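Local coordinates for probable manganase-dependent inorganic pyrophosphatase (Clostridium perfringens, PDB 3L2B), which probably hydrolyses inorganic pyrophosphate to phosphate, under the control of a regulatory region of CBS and DRTGG domains that binds diadenosine tetraphosphate, at residues 142-147 with 165-170. Sequence-based numbering, arbitrary orientation.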
loop_
_atom_site.group_PDB
_atom_site.type_symbol
_atom_site.label_atom_id
_atom_site.label_comp_id
_atom_site.label_asym_id
_atom_site.label_seq_id
_atom_site.Cartn_x
_atom_site.Cartn_y
_atom_site.Cartn_z
ATOM N N SER A 142 5.317 -22.485 8.466
ATOM C CA SER A 142 4.227 -22.286 9.392
ATOM C C SER A 142 2.930 -22.107 8.605
ATOM O O SER A 142 1.849 -22.392 9.100
ATOM C CB SER A 142 4.477 -21.073 10.289
ATOM O OG SER A 142 4.502 -19.879 9.530
ATOM N N LEU A 143 3.048 -21.658 7.364
ATOM C CA LEU A 143 1.857 -21.426 6.523
ATOM C C LEU A 143 2.153 -21.611 5.064
ATOM O O LEU A 143 3.027 -20.940 4.499
ATOM C CB LEU A 143 1.256 -20.048 6.756
ATOM C CG LEU A 143 0.017 -19.659 5.939
ATOM C CD1 LEU A 143 -1.115 -20.677 6.148
ATOM C CD2 LEU A 143 -0.443 -18.239 6.288
ATOM N N LEU A 144 1.394 -22.526 4.472
ATOM C CA LEU A 144 1.396 -22.760 3.036
ATOM C C LEU A 144 0.183 -22.103 2.389
ATOM O O LEU A 144 -0.948 -22.431 2.699
ATOM C CB LEU A 144 1.424 -24.253 2.748
ATOM C CG LEU A 144 1.499 -24.687 1.276
ATOM C CD1 LEU A 144 2.666 -24.044 0.577
ATOM C CD2 LEU A 144 1.590 -26.209 1.202
ATOM N N ILE A 145 0.455 -21.128 1.518
ATOM C CA ILE A 145 -0.576 -20.475 0.723
ATOM C C ILE A 145 -0.477 -20.956 -0.727
ATOM O O ILE A 145 0.472 -20.642 -1.432
ATOM C CB ILE A 145 -0.466 -18.943 0.787
ATOM C CG1 ILE A 145 -0.261 -18.468 2.222
ATOM C CG2 ILE A 145 -1.712 -18.280 0.261
ATOM C CD1 ILE A 145 -0.309 -16.944 2.392
ATOM N N VAL A 146 -1.472 -21.724 -1.155
ATOM C CA VAL A 146 -1.537 -22.209 -2.534
ATOM C C VAL A 146 -2.338 -21.229 -3.369
ATOM O O VAL A 146 -3.452 -20.834 -2.988
ATOM C CB VAL A 146 -2.113 -23.628 -2.641
ATOM C CG1 VAL A 146 -2.131 -24.100 -4.118
ATOM C CG2 VAL A 146 -1.309 -24.610 -1.759
ATOM N N THR A 147 -1.735 -20.809 -4.487
ATOM C CA THR A 147 -2.325 -19.806 -5.389
ATOM C C THR A 147 -3.205 -20.468 -6.440
ATOM O O THR A 147 -3.270 -21.687 -6.544
ATOM C CB THR A 147 -1.234 -18.969 -6.172
ATOM O OG1 THR A 147 -0.459 -19.825 -7.011
ATOM C CG2 THR A 147 -0.283 -18.265 -5.256
ATOM N N ILE A 165 1.053 -28.405 9.737
ATOM C CA ILE A 165 1.299 -27.235 8.901
ATOM C C ILE A 165 -0.026 -26.690 8.439
ATOM O O ILE A 165 -0.827 -27.420 7.838
ATOM C CB ILE A 165 2.145 -27.570 7.659
ATOM C CG1 ILE A 165 3.392 -28.356 8.063
ATOM C CG2 ILE A 165 2.481 -26.244 6.889
ATOM C CD1 ILE A 165 4.289 -27.637 9.066
ATOM N N THR A 166 -0.268 -25.428 8.754
ATOM C CA THR A 166 -1.463 -24.745 8.251
ATOM C C THR A 166 -1.358 -24.528 6.746
ATOM O O THR A 166 -0.319 -24.095 6.224
ATOM C CB THR A 166 -1.661 -23.407 8.916
ATOM O OG1 THR A 166 -1.705 -23.595 10.329
ATOM C CG2 THR A 166 -2.974 -22.734 8.434
ATOM N N VAL A 167 -2.434 -24.879 6.054
ATOM C CA VAL A 167 -2.495 -24.776 4.611
ATOM C C VAL A 167 -3.773 -24.080 4.185
ATOM O O VAL A 167 -4.840 -24.407 4.657
ATOM C CB VAL A 167 -2.503 -26.142 3.971
ATOM C CG1 VAL A 167 -2.436 -26.000 2.463
ATOM C CG2 VAL A 167 -1.371 -26.984 4.516
ATOM N N ILE A 168 -3.647 -23.119 3.283
ATOM C CA ILE A 168 -4.793 -22.453 2.729
ATOM C C ILE A 168 -4.645 -22.262 1.232
ATOM O O ILE A 168 -3.570 -22.436 0.660
ATOM C CB ILE A 168 -5.028 -21.097 3.396
ATOM C CG1 ILE A 168 -3.927 -20.094 2.990
ATOM C CG2 ILE A 168 -5.095 -21.264 4.921
ATOM C CD1 ILE A 168 -4.084 -18.702 3.626
ATOM N N THR A 169 -5.761 -21.906 0.614
ATOM C CA THR A 169 -5.830 -21.730 -0.825
ATOM C C THR A 169 -6.547 -20.447 -1.183
ATOM O O THR A 169 -7.658 -20.189 -0.727
ATOM C CB THR A 169 -6.586 -22.893 -1.497
ATOM O OG1 THR A 169 -5.825 -24.097 -1.346
ATOM C CG2 THR A 169 -6.775 -22.605 -2.999
ATOM N N THR A 170 -5.898 -19.647 -2.016
ATOM C CA THR A 170 -6.504 -18.411 -2.497
ATOM C C THR A 170 -6.757 -18.475 -3.996
ATOM O O THR A 170 -6.065 -19.185 -4.702
ATOM C CB THR A 170 -5.589 -17.199 -2.227
ATOM O OG1 THR A 170 -6.166 -16.032 -2.839
ATOM C CG2 THR A 170 -4.201 -17.425 -2.813
HETATM O O HOH W 1 1.178 -24.242 10.787
#
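Leu144 and Ile168 hold the centre of a parallel strand pair, 143-146 beside 166-169, whose short axes come within 4.7 Å and whose directions differ by 17°. Leu144 faces strand 166-169 with both its backbone N and its O: the N donates to Thr166 O at 2.9 Å, in the carbonyl plane, and the O accepts from Ile168 N at 2.8 Å, almost in line with the carbonyl. Val146 N then bonds to Ile168 O, and Thr170 N to Val146 O, so the ladder steps evenly between the strands. Where it begins, water takes over: one molecule donates to Ser142 O at 2.6 Å and accepts from Thr166 N, bridging the strands where no direct bond forms.

The side chain of Ile168 rises from CB on the face it shares with Leu143 and Ile145. Its two branches meet different residues of strand 143-146. CG2 meets Leu143 CD1 at 4.2 Å, while CG1, set between the backbone N and the carbonyl carbon (chi1 70°), leans toward the neighbouring strand, 3.8 Å from Leu144 O and close to Ile145 CG2. From CG1 the chain runs on extended, and its tip CD1 settles beside CG1 and CG2 of Ile145, the two isoleucines pointing the same way. At one end of this row Leu143 CD1 reaches across to Thr166 CG2, 3.6 Å away; at the other, Thr170 CG2 packs against Ile145 CG2.

Helix 79-85 covers this apolar face, with Ile82 touching both Leu143 and Ile168, whereas helix 130-138 lies against Leu144 and Val146 on the reverse. Helix 154-163 links the strands in a beta-alpha-beta unit of the DRTGG domain, and the pair lies inside its mixed sheet, strand 143-146 at the centre, flanked by parallel strand 123-126 on one side and antiparallel strand 89-92 on the other.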